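Bifunctional cytochrome P450/NADPH--P450 reductase (PDB 7F3H) hydroxylates organic substrates at a haem iron, probably using molecular oxygen and electrons that its fused reductase part draws from NADPH. Local coordinates at residues Phe32-Leu35 with Ala36-Pro40; His186-Thr189 with Met190-Arg193; Thr308-Thr311 with Val312-Asp316. All blocks are in the same frame, centred on the assembly; numbering follows the deposited sequence.

Contact 1 (Phe32-Leu35 with Ala36-Pro40)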
ATOM      1  N   PHE A  32     -13.435  -1.317 -13.905  1.00 28.62           N
ATOM      2  CA  PHE A  32     -12.658  -2.341 -14.603  1.00 31.41           C
ATOM      3  C   PHE A  32     -13.001  -3.724 -14.078  1.00 29.04           C
ATOM      4  O   PHE A  32     -13.073  -4.687 -14.843  1.00 26.35           O
ATOM      5  CB  PHE A  32     -11.163  -2.088 -14.438  1.00 30.74           C
ATOM      6  CG  PHE A  32     -10.714  -0.760 -14.946  1.00 30.69           C
ATOM      7  CD1 PHE A  32     -11.398  -0.125 -15.970  1.00 26.42           C
ATOM      8  CD2 PHE A  32      -9.597  -0.148 -14.394  1.00 29.95           C
ATOM      9  CE1 PHE A  32     -10.962   1.096 -16.444  1.00 31.63           C
ATOM     10  CE2 PHE A  32      -9.153   1.071 -14.862  1.00 33.03           C
ATOM     11  CZ  PHE A  32      -9.838   1.701 -15.889  1.00 30.93           C
ATOM     12  N   PHE A  33     -13.215  -3.828 -12.767  1.00 30.69           N
ATOM     13  CA  PHE A  33     -13.584  -5.104 -12.163  1.00 33.11           C
ATOM     14  C   PHE A  33     -14.912  -5.640 -12.715  1.00 38.45           C
ATOM     15  O   PHE A  33     -15.016  -6.839 -13.042  1.00 38.59           O
ATOM     16  CB  PHE A  33     -13.639  -4.943 -10.657  1.00 31.03           C
ATOM     17  CG  PHE A  33     -14.153  -6.139  -9.954  1.00 35.97           C
ATOM     18  CD1 PHE A  33     -13.294  -7.174  -9.605  1.00 35.50           C
ATOM     19  CD2 PHE A  33     -15.498  -6.239  -9.621  1.00 38.01           C
ATOM     20  CE1 PHE A  33     -13.763  -8.292  -8.940  1.00 35.19           C
ATOM     21  CE2 PHE A  33     -15.975  -7.357  -8.963  1.00 42.10           C
ATOM     22  CZ  PHE A  33     -15.096  -8.389  -8.619  1.00 41.26           C
ATOM     23  N   GLN A  34     -15.931  -4.770 -12.847  1.00 35.63           N
ATOM     24  CA  GLN A  34     -17.215  -5.216 -13.410  1.00 34.81           C
ATOM     25  C   GLN A  34     -17.045  -5.677 -14.860  1.00 36.03           C
ATOM     26  O   GLN A  34     -17.510  -6.769 -15.241  1.00 39.89           O
ATOM     27  CB  GLN A  34     -18.267  -4.106 -13.342  1.00 30.04           C
ATOM     28  CG  GLN A  34     -18.942  -3.886 -11.989  1.00 44.23           C
ATOM     29  CD  GLN A  34     -19.415  -5.164 -11.265  1.00 47.19           C
ATOM     30  OE1 GLN A  34     -19.240  -5.291 -10.050  1.00 51.20           O
ATOM     31  NE2 GLN A  34     -20.032  -6.088 -12.000  1.00 46.89           N
ATOM     32  N   LEU A  35     -16.372  -4.856 -15.691  1.00 32.10           N
ATOM     33  CA  LEU A  35     -16.020  -5.341 -17.028  1.00 36.75           C
ATOM     34  C   LEU A  35     -15.369  -6.709 -16.986  1.00 37.22           C
ATOM     35  O   LEU A  35     -15.766  -7.605 -17.741  1.00 42.52           O
ATOM     36  CB  LEU A  35     -15.089  -4.427 -17.806  1.00 36.00           C
ATOM     37  CG  LEU A  35     -15.669  -3.300 -18.598  1.00 47.83           C
ATOM     38  CD1 LEU A  35     -14.493  -2.507 -19.204  1.00 40.96           C
ATOM     39  CD2 LEU A  35     -16.497  -4.015 -19.678  1.00 41.93           C
ATOM     40  N   ALA A  36     -14.335  -6.874 -16.155  1.00 32.15           N
ATOM     41  CA  ALA A  36     -13.617  -8.141 -16.127  1.00 33.73           C
ATOM     42  C   ALA A  36     -14.587  -9.284 -15.870  1.00 36.89           C
ATOM     43  O   ALA A  36     -14.483 -10.355 -16.485  1.00 36.21           O
ATOM     44  CB  ALA A  36     -12.526  -8.109 -15.067  1.00 27.64           C
ATOM     45  N   ARG A  37     -15.601  -9.033 -15.036  1.00 37.44           N
ATOM     46  CA  ARG A  37     -16.573 -10.086 -14.753  1.00 44.03           C
ATOM     47  C   ARG A  37     -17.440 -10.393 -15.962  1.00 42.73           C
ATOM     48  O   ARG A  37     -17.959 -11.509 -16.064  1.00 42.13           O
ATOM     49  CB  ARG A  37     -17.490  -9.658 -13.606  1.00 37.44           C
ATOM     50  CG  ARG A  37     -16.925  -9.892 -12.245  1.00 43.38           C
ATOM     51  CD  ARG A  37     -16.830 -11.384 -11.932  1.00 50.10           C
ATOM     52  NE  ARG A  37     -16.773 -11.585 -10.488  1.00 53.29           N
ATOM     53  CZ  ARG A  37     -15.647 -11.763  -9.805  1.00 50.04           C
ATOM     54  NH1 ARG A  37     -14.478 -11.748 -10.442  1.00 47.38           N
ATOM     55  NH2 ARG A  37     -15.693 -11.934  -8.484  1.00 53.04           N
ATOM     56  N   GLN A  38     -17.522  -9.467 -16.925  1.00 45.04           N
ATOM     57  CA  GLN A  38     -18.233  -9.783 -18.166  1.00 41.58           C
ATOM     58  C   GLN A  38     -17.341 -10.521 -19.149  1.00 38.78           C
ATOM     59  O   GLN A  38     -17.853 -11.254 -20.000  1.00 50.52           O
ATOM     60  CB  GLN A  38     -18.744  -8.534 -18.901  1.00 49.37           C
ATOM     61  CG  GLN A  38     -19.467  -7.489 -18.095  1.00 47.49           C
ATOM     62  CD  GLN A  38     -20.636  -8.060 -17.382  1.00 57.07           C
ATOM     63  OE1 GLN A  38     -21.430  -8.800 -17.968  1.00 70.57           O
ATOM     64  NE2 GLN A  38     -20.753  -7.748 -16.094  1.00 59.09           N
ATOM     65  N   ILE A  39     -16.024 -10.358 -19.063  1.00 39.64           N
ATOM     66  CA  ILE A  39     -15.159 -10.881 -20.119  1.00 40.81           C
ATOM     67  C   ILE A  39     -14.337 -12.067 -19.615  1.00 37.05           C
ATOM     68  O   ILE A  39     -13.317 -11.885 -18.932  1.00 37.48           O
ATOM     69  CB  ILE A  39     -14.268  -9.747 -20.663  1.00 36.61           C
ATOM     70  CG1 ILE A  39     -15.141  -8.518 -20.997  1.00 34.45           C
ATOM     71  CG2 ILE A  39     -13.440 -10.193 -21.879  1.00 35.97           C
ATOM     72  CD1 ILE A  39     -14.420  -7.385 -21.674  1.00 26.71           C
ATOM     73  N   PRO A  40     -14.718 -13.298 -19.974  1.00 35.05           N
ATOM     74  CA  PRO A  40     -14.062 -14.476 -19.382  1.00 37.58           C
ATOM     75  C   PRO A  40     -12.695 -14.792 -19.953  1.00 32.44           C
ATOM     76  O   PRO A  40     -11.958 -15.549 -19.306  1.00 36.02           O
ATOM     77  CB  PRO A  40     -15.047 -15.612 -19.681  1.00 30.48           C
ATOM     78  CG  PRO A  40     -15.697 -15.193 -20.967  1.00 29.32           C
ATOM     79  CD  PRO A  40     -15.845 -13.674 -20.850  1.00 37.52           C
TER
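F33 and R37, one helical turn apart, show how an aromatic ring and a guanidinium group can meet without stacking flat. Their planes stand 55° apart, and the far tip of the ring does the touching: CZ of F33 lies over the centre of the guanidinium face, 3.6 Å from CZ of R37. F33 reaches this place because its CG is anti to the backbone N (chi1 173°). R37 CG lies over one face of the F33 ring, and the bend at chi2 (-69°) turns the rest of the chain so that the guanidinium meets the end of the ring. NH2 of R37 also makes a salt bridge to D375, so the group is held by a charge as well as by the ring. L35 occupies a different face of the helix, where its CD2 lies 4.4 Å from CD1 of I39, and both side chains also touch F44. Along the backbone the spiral tightens as it ends. A36 N bonds to F32 O at 2.8 Å in regular fashion, but Q38 N reaches L35 O, three residues back, at 2.7 Å, and only weakly Q34 O. The side-chain NE2 of Q38 adds another weak bond to Q34 O. I39 then leaves helical geometry. The arrangement is that of an amphipathic helix closing on a tightened last turn, here the A helix of the cytochrome P450 fold, which leads into the sheet through strands 43-48 and 51-56.

Contact 2 (His186-Thr189 with Met190-Arg193)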
ATOM      1  N   HIS A 186      -1.984  16.620  -5.462  1.00 34.04           N
ATOM      2  CA  HIS A 186      -1.713  17.333  -6.705  1.00 38.33           C
ATOM      3  C   HIS A 186      -1.039  16.428  -7.731  1.00 37.61           C
ATOM      4  O   HIS A 186      -1.292  16.551  -8.939  1.00 36.25           O
ATOM      5  CB  HIS A 186      -0.858  18.569  -6.422  1.00 34.56           C
ATOM      6  CG  HIS A 186      -0.825  19.534  -7.556  1.00 37.35           C
ATOM      7  ND1 HIS A 186       0.258  19.658  -8.397  1.00 37.01           N
ATOM      8  CD2 HIS A 186      -1.771  20.384  -8.024  1.00 38.28           C
ATOM      9  CE1 HIS A 186      -0.008  20.570  -9.314  1.00 44.06           C
ATOM     10  NE2 HIS A 186      -1.232  21.028  -9.108  1.00 38.67           N
ATOM     11  N   THR A 187      -0.202  15.498  -7.258  1.00 32.12           N
ATOM     12  CA  THR A 187       0.458  14.561  -8.161  1.00 39.18           C
ATOM     13  C   THR A 187      -0.561  13.714  -8.901  1.00 37.90           C
ATOM     14  O   THR A 187      -0.451  13.535 -10.120  1.00 39.20           O
ATOM     15  CB  THR A 187       1.424  13.661  -7.375  1.00 34.96           C
ATOM     16  OG1 THR A 187       2.611  14.384  -7.019  1.00 30.63           O
ATOM     17  CG2 THR A 187       1.785  12.419  -8.166  1.00 32.78           C
ATOM     18  N   MET A 188      -1.606  13.257  -8.199  1.00 34.93           N
ATOM     19  CA  MET A 188      -2.634  12.498  -8.918  1.00 44.16           C
ATOM     20  C   MET A 188      -3.438  13.401  -9.850  1.00 45.36           C
ATOM     21  O   MET A 188      -3.879  12.951 -10.912  1.00 52.34           O
ATOM     22  CB  MET A 188      -3.583  11.765  -7.955  1.00 48.02           C
ATOM     23  CG  MET A 188      -2.908  10.787  -6.996  1.00 44.18           C
ATOM     24  SD  MET A 188      -1.842   9.572  -7.821  1.00 61.78           S
ATOM     25  CE  MET A 188      -0.376   9.632  -6.773  1.00 52.51           C
ATOM     26  N   THR A 189      -3.583  14.686  -9.499  1.00 46.58           N
ATOM     27  CA  THR A 189      -4.297  15.628 -10.370  1.00 48.29           C
ATOM     28  C   THR A 189      -3.566  15.827 -11.697  1.00 52.17           C
ATOM     29  O   THR A 189      -4.199  15.937 -12.758  1.00 53.75           O
ATOM     30  CB  THR A 189      -4.452  16.982  -9.655  1.00 43.11           C
ATOM     31  OG1 THR A 189      -5.483  16.910  -8.664  1.00 41.85           O
ATOM     32  CG2 THR A 189      -4.720  18.134 -10.641  1.00 46.91           C
ATOM     33  N   MET A 190      -2.227  15.848 -11.653  1.00 53.51           N
ATOM     34  CA  MET A 190      -1.425  16.046 -12.863  1.00 61.84           C
ATOM     35  C   MET A 190      -1.587  14.899 -13.857  1.00 65.85           C
ATOM     36  O   MET A 190      -1.415  15.095 -15.069  1.00 69.19           O
ATOM     37  CB  MET A 190       0.049  16.210 -12.501  1.00 48.25           C
ATOM     38  CG  MET A 190       0.426  17.615 -12.142  1.00 52.93           C
ATOM     39  SD  MET A 190       2.038  17.730 -11.359  1.00 52.49           S
ATOM     40  CE  MET A 190       3.054  18.219 -12.758  1.00 50.76           C
ATOM     41  N   ASN A 191      -1.920  13.702 -13.370  1.00 60.68           N
ATOM     42  CA  ASN A 191      -2.093  12.568 -14.267  1.00 69.60           C
ATOM     43  C   ASN A 191      -3.302  12.720 -15.191  1.00 77.54           C
ATOM     44  O   ASN A 191      -3.460  11.905 -16.106  1.00 82.29           O
ATOM     45  CB  ASN A 191      -2.195  11.278 -13.442  1.00 65.31           C
ATOM     46  CG  ASN A 191      -0.880  10.932 -12.719  1.00 63.26           C
ATOM     47  OD1 ASN A 191       0.217  11.113 -13.255  1.00 55.48           O
ATOM     48  ND2 ASN A 191      -0.996  10.440 -11.490  1.00 64.13           N
ATOM     49  N   SER A 192      -4.145  13.739 -14.989  1.00 75.10           N
ATOM     50  CA  SER A 192      -5.279  13.991 -15.871  1.00 80.81           C
ATOM     51  C   SER A 192      -5.257  15.434 -16.359  1.00 90.51           C
ATOM     52  O   SER A 192      -4.272  15.855 -16.979  1.00 83.59           O
ATOM     53  CB  SER A 192      -6.587  13.678 -15.150  1.00 84.79           C
ATOM     54  OG  SER A 192      -6.566  12.354 -14.640  1.00 91.31           O
ATOM     55  N   ARG A 193      -6.346  16.194 -16.063  1.00 94.21           N
ATOM     56  CA  ARG A 193      -6.600  17.629 -16.262  1.00102.93           C
ATOM     57  C   ARG A 193      -6.326  18.146 -17.687  1.00115.56           C
ATOM     58  O   ARG A 193      -5.723  17.425 -18.494  1.00115.21           O
ATOM     59  CB  ARG A 193      -5.822  18.478 -15.241  1.00 98.11           C
ATOM     60  CG  ARG A 193      -4.323  18.342 -15.151  1.00 90.13           C
ATOM     61  CD  ARG A 193      -3.849  19.633 -14.524  1.00 88.73           C
ATOM     62  NE  ARG A 193      -2.470  19.694 -14.049  1.00 85.34           N
ATOM     63  CZ  ARG A 193      -1.387  19.682 -14.822  1.00 76.92           C
ATOM     64  NH1 ARG A 193      -1.491  19.457 -16.128  1.00 83.70           N
ATOM     65  NH2 ARG A 193      -0.189  19.819 -14.271  1.00 62.89           N
TER
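The amide N of M190 is shared between two carbonyls, H186 O at 3.0 Å and, weakly, T187 O at 3.3 Å. Here the bonding then shifts from four residues back to three: N191 N bonds to M188 O and S192 N to T189 O at 3.1 Å, each with the donor well above the carbonyl plane. In the cytochrome P450 fold this is where helix F gives way to the F-G loop. Side chains follow the same turn. SD of M190 approaches the H186 ring obliquely, 4.7 Å from its centroid, in a sulfur-aromatic contact, and the imidazole also meets the ring of Y208 from helix 199-227. M188 and N191 run side by side, SD of M188 lying 3.9 Å from ND2 of N191, whose OD1 is bonded to N81. T187 OG1, buried, is satisfied by Y208 and A183. R193 points back at the helix end, its CG between backbone N and carbonyl carbon (chi1 57°), and the chain runs out extended. Its NH2 makes a long, weak ion pair with D205. CG of R193 sits 3.4 Å from T189 O, and one face of its guanidinium group lies over CA of M190, offset toward the rim.

Contact 3 (Thr308-Thr311 with Val312-Asp316)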
ATOM      1  N   THR A 308       5.408  -8.053  23.132  1.00 34.10           N
ATOM      2  CA  THR A 308       6.727  -7.994  22.511  1.00 32.07           C
ATOM      3  C   THR A 308       6.594  -8.352  21.034  1.00 32.76           C
ATOM      4  O   THR A 308       5.506  -8.680  20.544  1.00 32.86           O
ATOM      5  CB  THR A 308       7.718  -8.970  23.143  1.00 30.95           C
ATOM      6  OG1 THR A 308       7.294 -10.299  22.833  1.00 29.59           O
ATOM      7  CG2 THR A 308       7.857  -8.764  24.653  1.00 29.68           C
ATOM      8  N   TYR A 309       7.718  -8.239  20.312  1.00 32.78           N
ATOM      9  CA  TYR A 309       7.766  -8.746  18.942  1.00 36.33           C
ATOM     10  C   TYR A 309       7.441 -10.236  18.896  1.00 36.38           C
ATOM     11  O   TYR A 309       6.831 -10.718  17.928  1.00 37.36           O
ATOM     12  CB  TYR A 309       9.126  -8.447  18.320  1.00 31.04           C
ATOM     13  CG  TYR A 309       9.364  -9.097  16.984  1.00 32.28           C
ATOM     14  CD1 TYR A 309       8.787  -8.589  15.820  1.00 30.99           C
ATOM     15  CD2 TYR A 309      10.193 -10.216  16.872  1.00 34.24           C
ATOM     16  CE1 TYR A 309       9.022  -9.184  14.573  1.00 29.94           C
ATOM     17  CE2 TYR A 309      10.429 -10.814  15.631  1.00 31.55           C
ATOM     18  CZ  TYR A 309       9.842 -10.292  14.496  1.00 27.10           C
ATOM     19  OH  TYR A 309      10.075 -10.891  13.292  1.00 31.40           O
ATOM     20  N   ASP A 310       7.857 -10.981  19.928  1.00 38.63           N
ATOM     21  CA  ASP A 310       7.506 -12.394  20.006  1.00 33.47           C
ATOM     22  C   ASP A 310       5.999 -12.573  20.031  1.00 32.56           C
ATOM     23  O   ASP A 310       5.460 -13.487  19.389  1.00 35.79           O
ATOM     24  CB  ASP A 310       8.137 -13.034  21.245  1.00 36.30           C
ATOM     25  CG  ASP A 310       8.291 -14.539  21.103  1.00 46.30           C
ATOM     26  OD1 ASP A 310       8.967 -14.938  20.124  1.00 52.16           O
ATOM     27  OD2 ASP A 310       7.715 -15.308  21.926  1.00 46.54           O
ATOM     28  N   THR A 311       5.301 -11.744  20.803  1.00 32.87           N
ATOM     29  CA  THR A 311       3.849 -11.834  20.802  1.00 33.46           C
ATOM     30  C   THR A 311       3.319 -11.750  19.384  1.00 32.53           C
ATOM     31  O   THR A 311       2.537 -12.605  18.951  1.00 31.96           O
ATOM     32  CB  THR A 311       3.238 -10.745  21.667  1.00 31.45           C
ATOM     33  OG1 THR A 311       3.919 -10.720  22.922  1.00 31.06           O
ATOM     34  CG2 THR A 311       1.745 -11.038  21.881  1.00 29.82           C
ATOM     35  N   VAL A 312       3.779 -10.745  18.631  1.00 30.15           N
ATOM     36  CA  VAL A 312       3.295 -10.560  17.271  1.00 31.72           C
ATOM     37  C   VAL A 312       3.556 -11.803  16.439  1.00 29.81           C
ATOM     38  O   VAL A 312       2.689 -12.243  15.668  1.00 29.81           O
ATOM     39  CB  VAL A 312       3.940  -9.316  16.634  1.00 32.16           C
ATOM     40  CG1 VAL A 312       3.504  -9.213  15.171  1.00 33.52           C
ATOM     41  CG2 VAL A 312       3.547  -8.052  17.406  1.00 27.72           C
ATOM     42  N   MET A 313       4.735 -12.415  16.612  1.00 29.20           N
ATOM     43  CA  MET A 313       5.106 -13.553  15.783  1.00 32.06           C
ATOM     44  C   MET A 313       4.381 -14.826  16.209  1.00 34.33           C
ATOM     45  O   MET A 313       4.283 -15.768  15.417  1.00 35.18           O
ATOM     46  CB  MET A 313       6.626 -13.761  15.812  1.00 38.58           C
ATOM     47  CG  MET A 313       7.413 -12.580  15.231  1.00 36.57           C
ATOM     48  SD  MET A 313       6.704 -11.938  13.666  1.00 46.09           S
ATOM     49  CE  MET A 313       6.736 -13.372  12.599  1.00 38.46           C
ATOM     50  N   ARG A 314       3.805 -14.845  17.405  1.00 32.34           N
ATOM     51  CA  ARG A 314       2.997 -15.972  17.841  1.00 36.42           C
ATOM     52  C   ARG A 314       1.555 -15.889  17.372  1.00 32.67           C
ATOM     53  O   ARG A 314       0.792 -16.817  17.627  1.00 31.20           O
ATOM     54  CB  ARG A 314       3.029 -16.078  19.370  1.00 40.43           C
ATOM     55  CG  ARG A 314       4.347 -16.659  19.895  1.00 45.37           C
ATOM     56  CD  ARG A 314       4.467 -16.508  21.391  1.00 51.72           C
ATOM     57  NE  ARG A 314       3.746 -17.568  22.095  1.00 62.78           N
ATOM     58  CZ  ARG A 314       3.350 -17.493  23.365  1.00 66.77           C
ATOM     59  NH1 ARG A 314       3.609 -16.408  24.090  1.00 65.22           N
ATOM     60  NH2 ARG A 314       2.697 -18.508  23.920  1.00 66.89           N
ATOM     61  N   LEU A 315       1.172 -14.804  16.691  1.00 31.68           N
ATOM     62  CA  LEU A 315      -0.181 -14.639  16.173  1.00 29.72           C
ATOM     63  C   LEU A 315      -0.458 -15.579  15.004  1.00 33.92           C
ATOM     64  O   LEU A 315       0.430 -15.876  14.202  1.00 28.37           O
ATOM     65  CB  LEU A 315      -0.384 -13.219  15.687  1.00 33.68           C
ATOM     66  CG  LEU A 315      -0.402 -12.085  16.688  1.00 27.74           C
ATOM     67  CD1 LEU A 315      -0.451 -10.835  15.853  1.00 28.69           C
ATOM     68  CD2 LEU A 315      -1.589 -12.193  17.607  1.00 25.60           C
ATOM     69  N   ASP A 316      -1.732 -16.010  14.886  1.00 31.69           N
ATOM     70  CA  ASP A 316      -2.160 -16.856  13.768  1.00 31.30           C
ATOM     71  C   ASP A 316      -3.403 -16.323  13.055  1.00 33.71           C
ATOM     72  O   ASP A 316      -3.408 -16.166  11.821  1.00 31.33           O
ATOM     73  CB  ASP A 316      -2.460 -18.283  14.224  1.00 30.28           C
ATOM     74  CG  ASP A 316      -3.223 -19.041  13.188  1.00 27.36           C
ATOM     75  OD1 ASP A 316      -2.767 -19.068  12.019  1.00 37.81           O
ATOM     76  OD2 ASP A 316      -4.305 -19.539  13.500  1.00 27.10           O
TER
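M313 climbs over the ring of Y309, one turn earlier in the same short helix, and its side chain can be followed atom by atom. CB starts 3.7 Å from the carbonyl O of Y309, the oxygen to which the M313 amide is bonded. Its chi1 (-63°) sets CG anti to the carbonyl carbon and above one face of the ring, 3.6 Å from the centroid and 22° off the ring normal, a CH-pi contact. Of the ring atoms CZ is the closest to CG, at 3.4 Å, and the carbonyl O of Y309 also lies against CG. The bend at chi2 then directs SD to 4.2 Å from the ring centroid, an oblique Met-aromatic contact, and near OH of Y309. A second bend at chi3 (-58°) leads to CE, which stops 4.2 Å from the same OH. That hydroxyl is itself hydrogen-bonded to Q113, which helps to fix the ring that M313 covers.

The start of the helix is closed by a capping box. T308 OG1 accepts from T311 N at 3.2 Å, and T311 OG1 accepts from T308 N at 3.1 Å, so each threonine hydroxyl satisfies the other residue's backbone. Toward the other end, the carboxylate of D310 meets the aliphatic part of R314, OD2 against CD, yet OD2 remains 4.6 Å from NE of R314, too far for a salt bridge, so any attraction between the charges is probably modest. R314 N bonds to D310 O and weakly to T311 O, a sign that the spiral is ending. In the P450 fold this short helix follows helix J (287-300) and precedes helix K (317-329) in the chain. Y309 and V312 pack on helix 113-137, V312 and L315 on helix 408-425, and L315 also reaches helix 287-300.

Overall arrangement
All three examples lie along the chain at or near helix ends, but their settings differ. Contacts 1 and 3 are partly buried, whereas contact 2 is largely at the surface. They share no helix: contact 1 borders the sheet, contact 2 opens the F-G loop, and contact 3 joins several helices; contacts 2 and 3 lie on opposite sides of the chain's centre, their own centres about 41 Å apart. Contacts 1 and 2 are nearer, with centres about 26 Å apart. An aromatic ring takes part each time, meeting a guanidinium group in contact 1 and a methionine in contacts 2 and 3. Capping chemistry belongs to contact 3, which includes a helix start.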